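Local coordinates for protein glpG homolog (PDB 2NR9) that is a rhomboid-family intramembrane serine protease that probably cleaves transmembrane segments of membrane proteins with a serine-histidine dyad, at residues A[47-50]-A[51-54]; A[60-63]-A[64-67]. The protein carries 2 engineered substitutions. All blocks are in the same frame, centred on the assembly; numbering follows the deposited sequence. Where two conformers were deposited one is given.

Interaction 1 of 2, residues A[47-50]-A[51-54]; sequences DSEV and WRYI
The phenol OH of Tyr53 donates to Asp47 O over 2.9 Å, lying in the plane of the carbonyl and on one of its lone pairs. With its CG anti to its own carbonyl carbon (chi1 -65°), the Tyr53 side chain reaches back along the preceding loop, so that Asp47 O and Val50 O both meet the rim of its ring, Val50 O at 3.3 Å from Tyr53 CD1. Val50 CG1 adds an apolar touch to Tyr53 CD1 at 4.2 Å. Between these points the chain makes a type I beta turn, Glu49 to Arg52, closed by Arg52 N donating to Glu49 O at 3.0 Å; Glu49 itself centres an inverse gamma turn. The Trp51-Arg52 pair at this turn is the WR motif of the rhomboid L1 loop, predicted to be periplasmic. The indole of Trp51, its CG wedged between backbone N and carbonyl carbon (chi1 62°), turns one face of its six-membered ring to Glu49 CB, which makes a CH-pi contact 3.7 Å from the centroid. Glu49 also runs alongside Arg52; their charges probably pair, though Glu49 OE1 and Arg52 NE are modelled too close for the detail to be trusted. Trp51 NE1 donates to Leu37 O, while Arg52 NH1 and NH2 bond His39 O and Tyr36 O, tying the turn to the region of helix 31-38.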
loop_
_atom_site.group_PDB
_atom_site.type_symbol
_atom_site.label_atom_id
_atom_site.label_comp_id
_atom_site.label_asym_id
_atom_site.label_seq_id
_atom_site.Cartn_x
_atom_site.Cartn_y
_atom_site.Cartn_z
ATOM N N ASP A 47 -22.504 2.024 -1.916
ATOM C CA ASP A 47 -21.865 1.383 -3.066
ATOM C C ASP A 47 -21.565 2.399 -4.159
ATOM O O ASP A 47 -20.634 2.223 -4.943
ATOM C CB ASP A 47 -22.758 0.279 -3.641
ATOM C CG ASP A 47 -22.854 -0.929 -2.737
ATOM O OD1 ASP A 47 -22.269 -0.901 -1.634
ATOM O OD2 ASP A 47 -23.503 -1.917 -3.142
ATOM N N SER A 48 -22.365 3.460 -4.210
ATOM C CA SER A 48 -22.208 4.490 -5.231
ATOM C C SER A 48 -21.183 5.542 -4.819
ATOM O O SER A 48 -20.702 6.314 -5.654
ATOM C CB SER A 48 -23.551 5.157 -5.526
ATOM O OG SER A 48 -24.023 5.869 -4.394
ATOM N N GLU A 49 -20.891 5.602 -3.523
ATOM C CA GLU A 49 -19.897 6.536 -3.006
ATOM C C GLU A 49 -18.509 5.961 -3.287
ATOM O O GLU A 49 -17.830 5.449 -2.391
ATOM C CB GLU A 49 -20.130 6.790 -1.515
ATOM C CG GLU A 49 -21.523 7.359 -1.230
ATOM C CD GLU A 49 -21.773 7.659 0.238
ATOM O OE1 GLU A 49 -20.931 7.294 1.086
ATOM O OE2 GLU A 49 -22.823 8.260 0.543
ATOM N N VAL A 50 -18.099 6.088 -4.548
ATOM C CA VAL A 50 -16.871 5.482 -5.082
ATOM C C VAL A 50 -15.524 5.812 -4.424
ATOM O O VAL A 50 -14.572 5.041 -4.559
ATOM C CB VAL A 50 -16.763 5.688 -6.613
ATOM C CG1 VAL A 50 -15.402 5.239 -7.120
ATOM C CG2 VAL A 50 -17.881 4.938 -7.329
ATOM N N TRP A 51 -15.414 6.963 -3.770
ATOM C CA TRP A 51 -14.152 7.305 -3.094
ATOM C C TRP A 51 -13.893 6.313 -1.966
ATOM O O TRP A 51 -12.741 6.021 -1.621
ATOM C CB TRP A 51 -14.197 8.730 -2.534
ATOM C CG TRP A 51 -15.253 8.923 -1.494
ATOM C CD1 TRP A 51 -15.138 8.688 -0.154
ATOM C CD2 TRP A 51 -16.599 9.371 -1.710
ATOM N NE1 TRP A 51 -16.332 8.955 0.479
ATOM C CE2 TRP A 51 -17.244 9.378 -0.456
ATOM C CE3 TRP A 51 -17.322 9.759 -2.842
ATOM C CZ2 TRP A 51 -18.576 9.762 -0.302
ATOM C CZ3 TRP A 51 -18.646 10.146 -2.688
ATOM C CH2 TRP A 51 -19.258 10.143 -1.428
ATOM N N ARG A 52 -14.981 5.775 -1.417
ATOM C CA ARG A 52 -14.921 4.837 -0.300
ATOM C C ARG A 52 -14.119 3.563 -0.583
ATOM O O ARG A 52 -13.606 2.933 0.336
ATOM C CB ARG A 52 -16.330 4.480 0.165
ATOM C CG ARG A 52 -17.083 5.628 0.788
ATOM C CD ARG A 52 -18.479 5.190 1.214
ATOM N NE ARG A 52 -19.192 6.244 1.923
ATOM C CZ ARG A 52 -18.994 6.537 3.203
ATOM N NH1 ARG A 52 -18.042 5.914 3.883
ATOM N NH2 ARG A 52 -19.701 7.492 3.784
ATOM N N TYR A 53 -14.037 3.171 -1.847
ATOM C CA TYR A 53 -13.261 1.989 -2.223
ATOM C C TYR A 53 -11.761 2.209 -2.047
ATOM O O TYR A 53 -10.983 1.253 -2.042
ATOM C CB TYR A 53 -13.560 1.584 -3.672
ATOM C CG TYR A 53 -14.982 1.147 -3.879
ATOM C CD1 TYR A 53 -15.912 1.996 -4.462
ATOM C CD2 TYR A 53 -15.422 -0.078 -3.397
ATOM C CE1 TYR A 53 -17.233 1.609 -4.617
ATOM C CE2 TYR A 53 -16.734 -0.475 -3.546
ATOM C CZ TYR A 53 -17.636 0.372 -4.157
ATOM O OH TYR A 53 -18.942 -0.020 -4.300
ATOM N N ILE A 54 -11.363 3.470 -1.883
ATOM C CA ILE A 54 -9.954 3.827 -1.778
ATOM C C ILE A 54 -9.627 4.616 -0.503
ATOM O O ILE A 54 -8.585 4.400 0.114
ATOM C CB ILE A 54 -9.512 4.697 -2.992
ATOM C CG1 ILE A 54 -10.010 4.092 -4.308
ATOM C CG2 ILE A 54 -8.003 4.883 -3.008
ATOM C CD1 ILE A 54 -9.486 2.707 -4.585
#

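Interaction 2 of 2, residues A[60-63]-A[64-67]; sequences HLSN and LHIL. With PQE (3,6,12,15,18,21,24-heptaoxahexatriacontan-1-ol), chain F.
The loop 60-62 turns into helix 63-84, whose opening turns are held by Ile66 N donating to Ser62 O at 3.1 Å and Leu67 N to Asn63 O at 3.0 Å. Ser62 is the N-cap: its OG, lying between its own backbone N and carbonyl carbon, accepts from His65 N at 3.0 Å, the capping bond of the first turn. His65 answers in the other direction. Its CG stands anti to the backbone N (chi1 -174°), which swings the imidazole back over the loop, and ND1 takes the N-H of Leu61 at 3.0 Å, nearly straight (172°) and close to the ring plane. His60 CD2 lies over one face of the His65 ring, 3.5 Å from His65 CE1, the two planes meeting obliquely at 54°. A face of the His60 ring is in turn covered by Ile66, whose CG1 makes a CH-pi contact 4.0 Å from the centroid; His60 NE2 has a weak bond to Asn69 OD1 further along the helix. His65 and Asn69, one turn apart, correspond to the histidine and asparagine of the oxyanion hole in the Escherichia coli rhomboid GlpG, and the bond from Leu61 N probably positions the His65 ring. The polyether detergent PQE curls round the Asn63 side chain and runs along one side of the helix start: its O71 accepts a weak bond from Asn63 N at 3.4 Å, and its chain passes Ile66 CG2 and Leu67 CD1, the latter 3.7 Å from C53. The His65 ring is thus gripped at ND1 and covered on one face by His60, which limits its rotation; with ND1 serving as an acceptor, a ring proton would be expected on NE2.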
loop_
_atom_site.group_PDB
_atom_site.type_symbol
_atom_site.label_atom_id
_atom_site.label_comp_id
_atom_site.label_asym_id
_atom_site.label_seq_id
_atom_site.Cartn_x
_atom_site.Cartn_y
_atom_site.Cartn_z
ATOM N N HIS A 60 -5.682 6.369 9.890
ATOM C CA HIS A 60 -4.870 5.525 10.749
ATOM C C HIS A 60 -5.378 5.530 12.192
ATOM O O HIS A 60 -6.055 6.467 12.620
ATOM C CB HIS A 60 -3.387 5.889 10.627
ATOM C CG HIS A 60 -2.785 5.481 9.316
ATOM N ND1 HIS A 60 -2.959 6.212 8.157
ATOM C CD2 HIS A 60 -2.117 4.360 8.955
ATOM C CE1 HIS A 60 -2.399 5.571 7.146
ATOM N NE2 HIS A 60 -1.876 4.446 7.603
ATOM N N LEU A 61 -5.087 4.457 12.920
ATOM C CA LEU A 61 -5.665 4.259 14.245
ATOM C C LEU A 61 -4.712 4.455 15.428
ATOM O O LEU A 61 -5.143 4.458 16.580
ATOM C CB LEU A 61 -6.344 2.890 14.309
ATOM C CG LEU A 61 -7.306 2.620 13.142
ATOM C CD1 LEU A 61 -7.817 1.185 13.155
ATOM C CD2 LEU A 61 -8.464 3.610 13.140
ATOM N N SER A 62 -3.421 4.609 15.147
ATOM C CA SER A 62 -2.442 4.859 16.199
ATOM C C SER A 62 -1.173 5.488 15.636
ATOM O O SER A 62 -0.975 5.528 14.416
ATOM C CB SER A 62 -2.104 3.570 16.962
ATOM O OG SER A 62 -1.361 2.674 16.155
ATOM N N ASN A 63 -0.322 5.988 16.530
ATOM C CA ASN A 63 0.937 6.620 16.138
ATOM C C ASN A 63 1.920 5.629 15.506
ATOM O O ASN A 63 2.676 5.987 14.604
ATOM C CB ASN A 63 1.589 7.328 17.337
ATOM C CG ASN A 63 0.740 8.473 17.881
ATOM O OD1 ASN A 63 0.929 8.920 19.014
ATOM N ND2 ASN A 63 -0.191 8.952 17.073
ATOM N N LEU A 64 1.925 4.394 16.000
ATOM C CA LEU A 64 2.785 3.349 15.442
ATOM C C LEU A 64 2.199 2.849 14.130
ATOM O O LEU A 64 2.925 2.550 13.174
ATOM C CB LEU A 64 2.941 2.182 16.425
ATOM C CG LEU A 64 3.813 2.424 17.657
ATOM C CD1 LEU A 64 3.723 1.253 18.630
ATOM C CD2 LEU A 64 5.257 2.672 17.245
ATOM N N HIS A 65 0.881 2.748 14.092
ATOM C CA HIS A 65 0.199 2.313 12.894
ATOM C C HIS A 65 0.647 3.174 11.711
ATOM O O HIS A 65 1.234 2.670 10.746
ATOM C CB HIS A 65 -1.317 2.392 13.105
ATOM C CG HIS A 65 -2.119 1.827 11.976
ATOM N ND1 HIS A 65 -3.323 2.367 11.577
ATOM C CD2 HIS A 65 -1.851 0.824 11.107
ATOM C CE1 HIS A 65 -3.791 1.681 10.550
ATOM N NE2 HIS A 65 -2.911 0.747 10.237
ATOM N N ILE A 66 0.499 4.486 11.856
ATOM C CA ILE A 66 0.844 5.412 10.792
ATOM C C ILE A 66 2.357 5.564 10.617
ATOM O O ILE A 66 2.840 5.717 9.501
ATOM C CB ILE A 66 0.164 6.794 10.998
ATOM C CG1 ILE A 66 0.321 7.664 9.761
ATOM C CG2 ILE A 66 0.703 7.489 12.238
ATOM C CD1 ILE A 66 -0.416 8.975 9.853
ATOM N N LEU A 67 3.104 5.442 11.710
ATOM C CA LEU A 67 4.561 5.573 11.653
ATOM C C LEU A 67 5.202 4.457 10.826
ATOM O O LEU A 67 6.093 4.707 10.012
ATOM C CB LEU A 67 5.166 5.593 13.058
ATOM C CG LEU A 67 6.688 5.752 13.095
ATOM C CD1 LEU A 67 7.113 7.045 12.401
ATOM C CD2 LEU A 67 7.208 5.708 14.527
HETATM O O47 PQE F . -1.352 11.006 20.526
HETATM C C68 PQE F . -1.387 9.620 20.901
HETATM C C52 PQE F . -2.287 8.849 19.937
HETATM O O70 PQE F . -2.292 7.465 20.292
HETATM C C55 PQE F . -1.349 6.712 19.529
HETATM C C58 PQE F . -1.142 5.344 20.172
HETATM O O71 PQE F . 0.076 4.769 19.699
HETATM C C61 PQE F . 1.044 4.639 20.741
HETATM C C62 PQE F . 0.930 5.823 21.695
HETATM C C63 PQE F . 2.303 6.371 22.069
HETATM C C66 PQE F . 3.276 6.281 20.898
HETATM C C67 PQE F . 3.372 7.609 20.157
HETATM O O72 PQE F . 4.212 7.452 19.012
HETATM C C65 PQE F . 4.345 8.674 18.284
HETATM C C64 PQE F . 5.161 8.439 17.015
HETATM O O73 PQE F . 5.094 9.594 16.176
HETATM C C60 PQE F . 3.750 9.955 15.860
HETATM C C59 PQE F . 3.656 10.343 14.388
HETATM O O74 PQE F . 2.358 10.868 14.108
HETATM C C57 PQE F . 2.045 10.812 12.715
HETATM C C56 PQE F . 3.270 11.196 11.889
HETATM O O75 PQE F . 3.751 10.059 11.167
HETATM C C54 PQE F . 5.155 10.150 10.920
HETATM C C53 PQE F . 5.554 9.152 9.837
HETATM O O76 PQE F . 6.422 9.785 8.897
HETATM C C51 PQE F . 7.514 8.939 8.531
HETATM C C50 PQE F . 8.287 9.556 7.366
HETATM C C49 PQE F . 9.203 8.526 6.710
HETATM C C48 PQE F . 10.649 9.008 6.670
HETATM C C47 PQE F . 11.565 7.934 6.092
HETATM C C46 PQE F . 12.587 7.468 7.125
HETATM C C45 PQE F . 13.174 6.112 6.747
HETATM C C44 PQE F . 13.983 5.517 7.898
HETATM C C43 PQE F . 14.706 4.242 7.469
HETATM C C42 PQE F . 16.195 4.310 7.796
HETATM C C41 PQE F . 16.720 2.963 8.282
HETATM C C40 PQE F . 17.608 3.128 9.501
#

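In the fold
Interactions 1 and 2 come in series along the chain, the first where the loop after helix 31-38 enters the short helix 52-55, the second at the start of helix 63-84. Their centres lie 23 Å apart and their nearest atoms about 9 Å, without touching. Interaction 2 borders the active site: the side chain of His65 is about 5 Å from that of the nucleophile Ser116 and about 7 Å from that of His169. Interaction 1 lies away from that site, with bound PA6 molecules touching Asp47 and Trp51, while Ile54 leans on helix 86-108. PQE, by contrast, contacts interaction 2 directly.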